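Local structure of 16S rRNA aminocarboxypropyltransferase (Vulcanisaeta distributa, 5APG) at residues 21-26 with 110-115; 131-136 with 140-145; 59-64 with 121-126; 94-99 with 151-156. The protein probably transfers the 3-amino-3-carboxypropyl group of S-adenosylmethionine to an N1-methylpseudouridine of 16S rRNA, the last step in making a hypermodified pseudouridine. One frame throughout, in Å; residues are numbered along the deposited sequence.

Interaction 1: 21-26 with 110-115; sequences IKLVRF and LSTIEA. With EEM ([(3S)-3-amino-4-hydroxy-4-oxo-butyl]-[[(2S,3S,4R,5R)-5-(6-aminopurin-9-yl)-3,4-dihydroxy-oxolan-2-yl]methyl]-methyl-selanium), chain D.
L23 of helix 19-25 and I113 of helix 112-122 meet flank to flank beside the cofactor pocket of this SPOUT-fold enzyme, just where a capping box starts the second helix. Their side chains pass at a slant, with L23 CD2 4.0 Å from I113 CG1. The isoleucine presents that branch because CG1 lies opposite the backbone N (chi1 -171°). Branched aliphatic residues suit this buried seam, which V132 closes by touching both.

T112 divides its two branches. CG2 faces L23 at the loose distance of 4.4 Å from L23 CD1, whereas OG1 bonds to D70 and also packs against the selenium analogue of S-adenosylmethionine. The backbone N of T112 donates to the ligand carboxylate, 2.9 Å from EEM O and fairly straight at 162°.

The capping box around it probably steadies this N-H. S111 OG accepts from E114 N at 3.2 Å and reaches E114 OE1 at 2.7 Å, while S111 N donates to the same OE1 from the other face of the carboxylate plane. N100 is a further partner of OE1 and A99 N of OE2, so the buried carboxylate is held at both oxygens. With an alanine here, E114 N would probably lose its cap and OE1 one of its donors, leaving the first helical turn less firmly set beside the ligand carboxylate. In this same first turn A115, small enough to let the nucleoside close in, places CB 3.4 Å from EEM N9.

Interaction 2: 131-136 with 140-145; sequences EVLRLY and PNFIII
L133 and P140 stand on the two arms of a sharp corner between successive helices, 126-133 and 141-153, and their CA atoms are 5.5 Å apart. Between side chains the contact is apolar. Its deepest part is aliphatic: L133 CD1 reaches I143 CG1 at 3.6 Å, with I143 CD1 almost as near, the two side chains crossing obliquely. The same methyl meets the F142 ring at its edge, near the ring plane, 4.2 Å from CD2. With CG opposite the carbonyl carbon (chi1 -72°), L133 carries this one branch into the angle between two residues of the other helix.

The second kind of contact is proline against backbone. P140 CD lies 3.5 Å from Y136 O and 3.7 Å from L133 O, while its CG touches R134 CG at about a right angle, on the exposed rim. Proline suits this place because its ring, with no N-H to satisfy, can lie against the two carbonyl oxygens through CD.

Within the corner a type I turn from L133 to Y136, with Y136 N bonded to L133 O at 3.1 Å, redirects the chain.

Both arms rest on helix 112-122: L133 touches A117, V132 and Y136 touch I113, and F142 touches E114. Y136 also reaches T19 of helix 19-25.

Interaction 3: 59-64 with 121-126; sequences VIAESR and YIMGFK
Helix 58-63 passes the C-terminal end of helix 112-122 with A61 and M123 nearest in the backbone, their CA atoms 8.4 Å apart, and the second helix finishes here in a Schellman motif. G124 is its C-prime residue: at a phi of 93° a CB would jam against the preceding carbonyl oxygen, so glycine is called for. G124 N bonds to Y121 O at 3.0 Å, and the turn aims M123 and F125, one on each side of the glycine, at helix 58-63.

M123, deposited as selenomethionine, covers the methyl group of A61. SE lies 3.7 Å from A61 CB, and the bend at the last torsion (chi3 -63°) folds CE back to the same methyl, also at 3.7 Å. Alanine suits the spot because the bulk is supplied from the other segment by this long, flexible side chain, which also touches L53.

The other half of the contact lies nearer solvent. E62 has its carboxylate turned 66° from the plane of the F125 ring, and its OE2 forms a salt bridge to R58. That arginine ties the group together, for it also makes a cation-pi contact with F125 and a hydrogen bond to M123 O. E62 therefore meets the phenylalanine with its aliphatic part: CG lies near the ring plane, 4.0 Å from F125 CZ at the edge.

Interaction 4: 94-99 with 151-156; sequences PLLIAA and ERYAAG
Y153 of helix 141-153 lays its ring against P94 and sends its hydroxyl to the backbone of L95, in the loop that follows strand 89-91. This buried part is tight. With CG opposite the carbonyl carbon (chi1 -63°), the tyrosine ring extends across to the loop. P94 CB stands over its middle in a CH-pi contact, 3.5 Å from the Y153 centroid and only 4° off the normal, with P94 CG alongside over the same face. L96 comes at the edge instead, its CD2 in the ring plane and 3.8 Å from Y153 CE2. A compact, rigid proline and a branched leucine thus fit face and rim of one aromatic residue. Y153 OH donates to L95 O at 2.8 Å, in the carbonyl plane and on a lone pair. A phenylalanine in its place would keep the ring but would probably leave this buried carbonyl without its donor and the loop less firmly fixed.

Beyond the tyrosine the chain turns to solvent and makes no contact with the loop. A155 and G156 are exposed there, G156 being the C-prime residue of a Schellman motif at positive phi.

On the loop side, L95 N bonds to E161 of helix 160-165, so the peptide groups on both sides of L95 have polar partners. The chemistry is consistent with a loop positioned by packing and, across this contact, by a directed hydrogen bond, right next to L93, whose backbone N bonds the cofactor.

Interaction 1 lies at the cofactor itself, and interactions 2 and 4 touch it. A probable hydrogen bond from A99 N of interaction 4 to E114 OE2, 2.6 Å long, joins the cap beside the ligand carboxylate to the loop 94-99, although the two centres are about 18 Å apart. Interaction 2, its centre about 11 Å from that of interaction 1, meets it through another probable hydrogen bond, K22 NZ to L135 O at 2.8 Å. Interactions 2 and 4 share helix 141-153, and F142 packs on the loop. Interaction 3 ends helix 112-122, which interaction 1 begins; its M123 side chain is about 11 Å from the ligand, and its I122 CD1 meets P94 CG of interaction 4 at 3.5 Å.

Interaction 1: 21-26 with 110-115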
# COMPACT_ATOMS: atom_id res chain seq x y z
N ILE A 21 5.80 6.38 10.40
CA ILE A 21 6.82 6.83 11.34
C ILE A 21 7.55 5.64 11.96
O ILE A 21 8.77 5.66 12.13
CB ILE A 21 6.20 7.70 12.46
CG1 ILE A 21 5.75 9.05 11.90
CG2 ILE A 21 7.18 7.91 13.60
CD1 ILE A 21 6.87 9.87 11.29
N LYS A 22 6.81 4.58 12.26
CA LYS A 22 7.40 3.38 12.85
C LYS A 22 8.27 2.63 11.84
O LYS A 22 9.35 2.15 12.20
CB LYS A 22 6.31 2.46 13.40
CG LYS A 22 6.79 1.56 14.52
CD LYS A 22 5.63 0.85 15.19
CE LYS A 22 6.10 0.04 16.38
NZ LYS A 22 4.98 -0.67 17.07
N LEU A 23 7.81 2.52 10.60
CA LEU A 23 8.64 1.97 9.52
C LEU A 23 9.99 2.68 9.42
O LEU A 23 11.04 2.04 9.32
CB LEU A 23 7.93 2.10 8.17
CG LEU A 23 6.91 1.03 7.78
CD1 LEU A 23 6.19 1.45 6.50
CD2 LEU A 23 7.61 -0.30 7.61
N VAL A 24 9.94 4.00 9.45
CA VAL A 24 11.14 4.82 9.30
C VAL A 24 12.04 4.67 10.52
O VAL A 24 13.26 4.55 10.39
CB VAL A 24 10.77 6.30 9.10
CG1 VAL A 24 12.02 7.18 9.11
CG2 VAL A 24 9.99 6.47 7.80
N ARG A 25 11.44 4.64 11.70
CA ARG A 25 12.18 4.51 12.96
C ARG A 25 13.03 3.24 12.99
O ARG A 25 14.12 3.23 13.56
CB ARG A 25 11.21 4.53 14.15
CG ARG A 25 11.90 4.67 15.50
CD ARG A 25 10.95 5.21 16.57
NE ARG A 25 9.81 4.33 16.82
CZ ARG A 25 9.84 3.28 17.64
NH1 ARG A 25 10.95 2.98 18.29
NH2 ARG A 25 8.75 2.53 17.80
N PHE A 26 12.54 2.17 12.36
CA PHE A 26 13.27 0.91 12.34
C PHE A 26 14.08 0.70 11.06
O PHE A 26 14.67 -0.35 10.86
CB PHE A 26 12.31 -0.27 12.55
CG PHE A 26 11.92 -0.47 13.99
CD1 PHE A 26 12.70 -1.25 14.83
CD2 PHE A 26 10.79 0.14 14.51
CE1 PHE A 26 12.35 -1.43 16.16
CE2 PHE A 26 10.44 -0.04 15.84
CZ PHE A 26 11.22 -0.82 16.66
N LEU A 110 -6.01 0.15 3.64
CA LEU A 110 -4.95 -0.39 4.49
C LEU A 110 -4.13 0.69 5.17
O LEU A 110 -4.07 1.82 4.69
CB LEU A 110 -4.02 -1.28 3.66
CG LEU A 110 -4.68 -2.36 2.79
CD1 LEU A 110 -3.63 -3.18 2.05
CD2 LEU A 110 -5.58 -3.26 3.64
N SER A 111 -3.50 0.34 6.28
CA SER A 111 -2.51 1.22 6.89
C SER A 111 -1.28 1.26 5.98
O SER A 111 -1.11 0.40 5.12
CB SER A 111 -2.12 0.73 8.29
OG SER A 111 -1.38 -0.49 8.23
N THR A 112 -0.45 2.28 6.17
CA THR A 112 0.75 2.41 5.36
C THR A 112 1.64 1.17 5.51
O THR A 112 2.18 0.66 4.53
CB THR A 112 1.53 3.69 5.72
OG1 THR A 112 0.72 4.83 5.42
CG2 THR A 112 2.83 3.78 4.92
N ILE A 113 1.77 0.66 6.74
CA ILE A 113 2.66 -0.48 6.96
C ILE A 113 2.10 -1.75 6.32
O ILE A 113 2.85 -2.57 5.80
CB ILE A 113 2.95 -0.71 8.47
CG1 ILE A 113 4.06 -1.75 8.64
CG2 ILE A 113 1.70 -1.14 9.25
CD1 ILE A 113 4.68 -1.78 10.04
N GLU A 114 0.77 -1.92 6.34
CA GLU A 114 0.15 -3.07 5.69
C GLU A 114 0.33 -2.99 4.18
O GLU A 114 0.54 -4.00 3.51
CB GLU A 114 -1.34 -3.16 6.04
CG GLU A 114 -1.64 -3.67 7.45
CD GLU A 114 -3.07 -3.39 7.87
OE1 GLU A 114 -3.46 -2.20 7.87
OE2 GLU A 114 -3.81 -4.34 8.19
N ALA A 115 0.24 -1.78 3.65
CA ALA A 115 0.41 -1.59 2.22
C ALA A 115 1.83 -1.91 1.78
O ALA A 115 2.03 -2.54 0.74
CB ALA A 115 0.06 -0.19 1.85
C2 EEM D . -2.44 1.32 -2.75
N3 EEM D . -1.85 1.90 -1.75
C4 EEM D . -2.36 1.80 -0.53
C1' EEM D . -0.77 3.03 0.99
C2' EEM D . -0.93 4.40 0.30
C3' EEM D . -1.51 5.16 1.30
C4' EEM D . -1.04 4.78 2.50
C5' EEM D . -2.04 4.77 3.60
O EEM D . -0.75 3.85 8.53
C EEM D . -1.26 4.82 9.02
OXT EEM D . -0.79 5.33 10.03
CA EEM D . -2.46 5.47 8.37
N EEM D . -2.97 6.47 9.26
CB EEM D . -1.96 6.06 7.06
CG EEM D . -3.06 6.45 6.09
SE EEM D . -2.35 6.58 4.24
CE EEM D . -3.69 7.32 3.06
O4' EEM D . -0.73 3.23 2.24
O3' EEM D . -1.45 6.62 1.02
O2' EEM D . 0.43 4.82 0.12
N9 EEM D . -2.01 2.27 0.67
C8 EEM D . -2.93 1.84 1.52
N7 EEM D . -3.86 1.14 0.91
C5 EEM D . -3.53 1.08 -0.39
N1 EEM D . -3.56 0.63 -2.67
C6 EEM D . -4.15 0.48 -1.53
N6 EEM D . -5.35 -0.25 -1.41

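Interaction 2: 131-136 with 140-145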
# COMPACT_ATOMS: atom_id res chain seq x y z
N GLU A 131 8.95 -9.35 8.37
CA GLU A 131 9.79 -8.55 9.26
C GLU A 131 9.16 -7.18 9.52
O GLU A 131 9.19 -6.67 10.64
CB GLU A 131 11.19 -8.37 8.67
CG GLU A 131 11.99 -9.66 8.61
CD GLU A 131 13.21 -9.55 7.72
OE1 GLU A 131 13.46 -8.45 7.16
OE2 GLU A 131 13.92 -10.56 7.58
N VAL A 132 8.59 -6.60 8.47
CA VAL A 132 7.87 -5.34 8.57
C VAL A 132 6.61 -5.46 9.43
O VAL A 132 6.39 -4.66 10.34
CB VAL A 132 7.50 -4.83 7.15
CG1 VAL A 132 6.37 -3.83 7.22
CG2 VAL A 132 8.72 -4.23 6.46
N LEU A 133 5.79 -6.47 9.16
CA LEU A 133 4.53 -6.65 9.88
C LEU A 133 4.73 -6.96 11.36
O LEU A 133 3.89 -6.61 12.19
CB LEU A 133 3.71 -7.77 9.23
CG LEU A 133 3.10 -7.41 7.87
CD1 LEU A 133 2.53 -8.65 7.20
CD2 LEU A 133 2.03 -6.33 8.03
N ARG A 134 5.83 -7.61 11.69
CA ARG A 134 6.09 -7.98 13.08
C ARG A 134 6.32 -6.76 13.98
O ARG A 134 6.37 -6.89 15.20
CB ARG A 134 7.27 -8.96 13.15
CG ARG A 134 6.89 -10.38 12.72
CD ARG A 134 8.07 -11.34 12.75
NE ARG A 134 8.61 -11.51 14.09
CZ ARG A 134 9.69 -12.24 14.37
NH1 ARG A 134 10.33 -12.88 13.40
NH2 ARG A 134 10.12 -12.33 15.63
N LEU A 135 6.42 -5.57 13.39
CA LEU A 135 6.49 -4.33 14.16
C LEU A 135 5.21 -4.05 14.95
O LEU A 135 5.21 -3.22 15.86
CB LEU A 135 6.80 -3.14 13.25
CG LEU A 135 8.21 -3.09 12.66
CD1 LEU A 135 8.39 -1.82 11.83
CD2 LEU A 135 9.26 -3.17 13.76
N TYR A 136 4.12 -4.73 14.60
CA TYR A 136 2.87 -4.64 15.36
C TYR A 136 2.41 -6.03 15.77
O TYR A 136 2.66 -7.01 15.07
CB TYR A 136 1.77 -3.93 14.54
CG TYR A 136 2.01 -2.45 14.36
CD1 TYR A 136 1.61 -1.53 15.34
CD2 TYR A 136 2.66 -1.96 13.23
CE1 TYR A 136 1.84 -0.18 15.18
CE2 TYR A 136 2.88 -0.60 13.07
CZ TYR A 136 2.47 0.28 14.04
OH TYR A 136 2.70 1.63 13.88
N PRO A 140 1.36 -9.74 11.70
CA PRO A 140 1.41 -11.03 10.99
C PRO A 140 0.03 -11.55 10.59
O PRO A 140 -0.09 -12.23 9.56
CB PRO A 140 2.06 -11.95 12.03
CG PRO A 140 2.95 -11.04 12.81
CD PRO A 140 2.14 -9.77 12.95
N ASN A 141 -1.00 -11.21 11.36
CA ASN A 141 -2.36 -11.63 11.04
C ASN A 141 -2.87 -11.08 9.70
O ASN A 141 -3.80 -11.63 9.12
CB ASN A 141 -3.32 -11.21 12.16
CG ASN A 141 -4.65 -11.96 12.10
OD1 ASN A 141 -4.68 -13.17 11.88
ND2 ASN A 141 -5.75 -11.24 12.29
N PHE A 142 -2.26 -10.00 9.23
CA PHE A 142 -2.59 -9.44 7.92
C PHE A 142 -2.38 -10.47 6.82
O PHE A 142 -3.19 -10.60 5.90
CB PHE A 142 -1.77 -8.19 7.63
CG PHE A 142 -2.00 -7.61 6.27
CD1 PHE A 142 -3.18 -6.95 5.97
CD2 PHE A 142 -1.04 -7.73 5.28
CE1 PHE A 142 -3.40 -6.42 4.71
CE2 PHE A 142 -1.25 -7.19 4.01
CZ PHE A 142 -2.44 -6.54 3.74
N ILE A 143 -1.27 -11.20 6.90
CA ILE A 143 -0.99 -12.25 5.93
C ILE A 143 -1.92 -13.45 6.15
O ILE A 143 -2.44 -14.02 5.19
CB ILE A 143 0.48 -12.69 5.99
CG1 ILE A 143 1.37 -11.56 5.46
CG2 ILE A 143 0.70 -13.96 5.17
CD1 ILE A 143 2.84 -11.88 5.48
N ILE A 144 -2.14 -13.81 7.41
CA ILE A 144 -3.03 -14.93 7.74
C ILE A 144 -4.43 -14.77 7.14
O ILE A 144 -4.92 -15.66 6.44
CB ILE A 144 -3.17 -15.10 9.27
CG1 ILE A 144 -1.82 -15.46 9.90
CG2 ILE A 144 -4.22 -16.17 9.60
CD1 ILE A 144 -1.29 -16.82 9.48
N ILE A 145 -5.07 -13.63 7.40
CA ILE A 145 -6.44 -13.45 6.96
C ILE A 145 -6.52 -13.19 5.45
O ILE A 145 -7.57 -13.34 4.85
CB ILE A 145 -7.15 -12.30 7.72
CG1 ILE A 145 -6.52 -10.95 7.38
CG2 ILE A 145 -7.11 -12.56 9.22
CD1 ILE A 145 -7.34 -9.77 7.88

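Interaction 3: 59-64 with 121-126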
# COMPACT_ATOMS: atom_id res chain seq x y z
N VAL A 59 10.96 -5.98 -10.57
CA VAL A 59 12.15 -5.53 -11.29
C VAL A 59 12.34 -4.02 -11.15
O VAL A 59 13.47 -3.54 -11.00
CB VAL A 59 12.09 -5.93 -12.79
CG1 VAL A 59 10.85 -5.38 -13.46
CG2 VAL A 59 13.34 -5.47 -13.52
N ILE A 60 11.24 -3.28 -11.17
CA ILE A 60 11.26 -1.83 -11.01
C ILE A 60 11.57 -1.42 -9.57
O ILE A 60 12.36 -0.51 -9.32
CB ILE A 60 9.92 -1.20 -11.44
CG1 ILE A 60 9.65 -1.49 -12.91
CG2 ILE A 60 9.92 0.30 -11.18
CD1 ILE A 60 10.68 -0.90 -13.85
N ALA A 61 10.94 -2.10 -8.61
CA ALA A 61 11.19 -1.86 -7.19
C ALA A 61 12.66 -2.08 -6.83
O ALA A 61 13.22 -1.34 -6.02
CB ALA A 61 10.30 -2.74 -6.34
N GLU A 62 13.27 -3.10 -7.42
CA GLU A 62 14.69 -3.38 -7.18
C GLU A 62 15.61 -2.30 -7.74
O GLU A 62 16.63 -1.98 -7.14
CB GLU A 62 15.08 -4.72 -7.79
CG GLU A 62 14.45 -5.93 -7.15
CD GLU A 62 14.83 -7.20 -7.87
OE1 GLU A 62 14.85 -7.20 -9.12
OE2 GLU A 62 15.13 -8.20 -7.19
N SER A 63 15.26 -1.77 -8.91
CA SER A 63 16.16 -0.89 -9.64
C SER A 63 15.91 0.59 -9.38
O SER A 63 16.85 1.40 -9.41
CB SER A 63 16.07 -1.18 -11.14
OG SER A 63 14.72 -1.14 -11.59
N ARG A 64 14.66 0.96 -9.12
CA ARG A 64 14.31 2.36 -8.89
C ARG A 64 13.81 2.60 -7.47
O ARG A 64 13.96 3.70 -6.93
CB ARG A 64 13.24 2.85 -9.89
CG ARG A 64 13.73 3.06 -11.33
CD ARG A 64 13.43 1.85 -12.20
NE ARG A 64 13.76 2.05 -13.61
CZ ARG A 64 12.92 2.56 -14.51
NH1 ARG A 64 11.70 2.95 -14.15
NH2 ARG A 64 13.30 2.69 -15.78
N TYR A 121 5.25 -8.53 -0.30
CA TYR A 121 4.82 -9.92 -0.45
C TYR A 121 4.53 -10.25 -1.91
O TYR A 121 5.03 -11.25 -2.44
CB TYR A 121 3.58 -10.18 0.41
CG TYR A 121 3.25 -11.64 0.58
CD1 TYR A 121 2.60 -12.35 -0.43
CD2 TYR A 121 3.57 -12.32 1.75
CE1 TYR A 121 2.30 -13.70 -0.28
CE2 TYR A 121 3.27 -13.67 1.91
CZ TYR A 121 2.63 -14.34 0.89
OH TYR A 121 2.33 -15.68 1.04
N ILE A 122 3.74 -9.41 -2.56
CA ILE A 122 3.33 -9.63 -3.95
C ILE A 122 4.54 -9.67 -4.88
O ILE A 122 4.56 -10.44 -5.84
CB ILE A 122 2.33 -8.53 -4.40
CG1 ILE A 122 0.98 -8.74 -3.72
CG2 ILE A 122 2.15 -8.53 -5.92
CD1 ILE A 122 0.16 -7.48 -3.59
N MSE A 123 5.55 -8.88 -4.57
CA MSE A 123 6.73 -8.81 -5.41
C MSE A 123 7.81 -9.82 -5.02
O MSE A 123 8.94 -9.77 -5.50
CB MSE A 123 7.30 -7.39 -5.40
CG MSE A 123 6.34 -6.36 -6.00
SE MSE A 123 7.13 -4.60 -6.23
CE MSE A 123 7.49 -4.17 -4.37
N GLY A 124 7.45 -10.76 -4.14
CA GLY A 124 8.34 -11.86 -3.82
C GLY A 124 9.24 -11.64 -2.61
O GLY A 124 10.11 -12.47 -2.33
N PHE A 125 9.05 -10.53 -1.91
CA PHE A 125 9.83 -10.27 -0.69
C PHE A 125 9.02 -10.68 0.54
O PHE A 125 8.71 -9.85 1.39
CB PHE A 125 10.23 -8.80 -0.61
CG PHE A 125 11.01 -8.31 -1.80
CD1 PHE A 125 12.38 -8.52 -1.88
CD2 PHE A 125 10.38 -7.65 -2.84
CE1 PHE A 125 13.10 -8.07 -2.97
CE2 PHE A 125 11.09 -7.20 -3.93
CZ PHE A 125 12.46 -7.41 -4.00
N LYS A 126 8.69 -11.96 0.63
CA LYS A 126 7.83 -12.47 1.70
C LYS A 126 8.47 -12.36 3.08
O LYS A 126 7.79 -12.01 4.05
CB LYS A 126 7.44 -13.92 1.42
CG LYS A 126 6.57 -14.08 0.19
CD LYS A 126 6.21 -15.53 -0.07
CE LYS A 126 5.11 -15.63 -1.13
NZ LYS A 126 5.03 -16.98 -1.75

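Interaction 4: 94-99 with 151-156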
# COMPACT_ATOMS: atom_id res chain seq x y z
N PRO A 94 -3.76 -4.87 -5.12
CA PRO A 94 -4.91 -5.75 -5.30
C PRO A 94 -5.70 -5.82 -4.00
O PRO A 94 -5.16 -5.52 -2.93
CB PRO A 94 -4.28 -7.11 -5.65
CG PRO A 94 -2.87 -7.01 -5.23
CD PRO A 94 -2.49 -5.57 -5.36
N LEU A 95 -6.96 -6.22 -4.10
CA LEU A 95 -7.89 -6.12 -2.98
C LEU A 95 -7.49 -7.01 -1.81
O LEU A 95 -7.36 -8.23 -1.95
CB LEU A 95 -9.30 -6.47 -3.45
CG LEU A 95 -10.38 -6.22 -2.39
CD1 LEU A 95 -10.52 -4.73 -2.12
CD2 LEU A 95 -11.69 -6.82 -2.82
N LEU A 96 -7.31 -6.39 -0.65
CA LEU A 96 -6.91 -7.10 0.56
C LEU A 96 -7.74 -6.62 1.74
O LEU A 96 -8.35 -5.54 1.69
CB LEU A 96 -5.42 -6.90 0.83
CG LEU A 96 -4.48 -7.56 -0.18
CD1 LEU A 96 -3.10 -6.90 -0.18
CD2 LEU A 96 -4.36 -9.05 0.09
N ILE A 97 -7.76 -7.42 2.80
CA ILE A 97 -8.54 -7.10 3.98
C ILE A 97 -7.62 -6.54 5.07
O ILE A 97 -6.58 -7.13 5.37
CB ILE A 97 -9.27 -8.36 4.50
CG1 ILE A 97 -10.14 -8.97 3.40
CG2 ILE A 97 -10.10 -8.03 5.72
CD1 ILE A 97 -11.14 -8.00 2.80
N ALA A 98 -8.00 -5.41 5.65
CA ALA A 98 -7.19 -4.78 6.69
C ALA A 98 -7.19 -5.62 7.97
O ALA A 98 -8.21 -6.23 8.31
CB ALA A 98 -7.69 -3.36 6.99
N ALA A 99 -6.06 -5.64 8.66
CA ALA A 99 -5.94 -6.38 9.91
C ALA A 99 -5.69 -5.46 11.10
O ALA A 99 -5.67 -5.91 12.25
CB ALA A 99 -4.82 -7.41 9.81
N GLU A 151 -1.67 -15.51 -2.06
CA GLU A 151 -1.08 -16.61 -2.81
C GLU A 151 -1.36 -16.46 -4.30
O GLU A 151 -0.48 -16.70 -5.13
CB GLU A 151 -1.61 -17.96 -2.30
CG GLU A 151 -0.99 -19.18 -2.97
CD GLU A 151 -1.74 -19.64 -4.22
OE1 GLU A 151 -2.97 -19.42 -4.29
OE2 GLU A 151 -1.10 -20.21 -5.13
N ARG A 152 -2.58 -16.07 -4.64
CA ARG A 152 -2.95 -15.84 -6.03
C ARG A 152 -2.31 -14.57 -6.57
O ARG A 152 -1.78 -14.55 -7.68
CB ARG A 152 -4.47 -15.77 -6.18
CG ARG A 152 -5.21 -17.08 -5.92
CD ARG A 152 -5.02 -18.07 -7.06
NE ARG A 152 -3.76 -18.80 -6.96
CZ ARG A 152 -3.00 -19.12 -8.01
NH1 ARG A 152 -3.36 -18.77 -9.23
NH2 ARG A 152 -1.87 -19.79 -7.82
N TYR A 153 -2.36 -13.50 -5.78
CA TYR A 153 -1.76 -12.22 -6.19
C TYR A 153 -0.26 -12.35 -6.44
O TYR A 153 0.28 -11.75 -7.37
CB TYR A 153 -2.00 -11.14 -5.13
CG TYR A 153 -3.46 -10.79 -4.91
CD1 TYR A 153 -4.41 -10.97 -5.91
CD2 TYR A 153 -3.88 -10.27 -3.69
CE1 TYR A 153 -5.74 -10.64 -5.70
CE2 TYR A 153 -5.20 -9.94 -3.47
CZ TYR A 153 -6.13 -10.13 -4.47
OH TYR A 153 -7.45 -9.80 -4.24
N ALA A 154 0.42 -13.13 -5.60
CA ALA A 154 1.86 -13.33 -5.73
C ALA A 154 2.19 -14.20 -6.94
O ALA A 154 3.33 -14.25 -7.39
CB ALA A 154 2.44 -13.94 -4.46
N ALA A 155 1.18 -14.90 -7.45
CA ALA A 155 1.36 -15.74 -8.62
C ALA A 155 0.83 -15.04 -9.87
O ALA A 155 0.69 -15.65 -10.93
CB ALA A 155 0.66 -17.08 -8.43
N GLY A 156 0.54 -13.75 -9.74
CA GLY A 156 0.09 -12.94 -10.85
C GLY A 156 -1.38 -13.13 -11.22
O GLY A 156 -1.82 -12.70 -12.28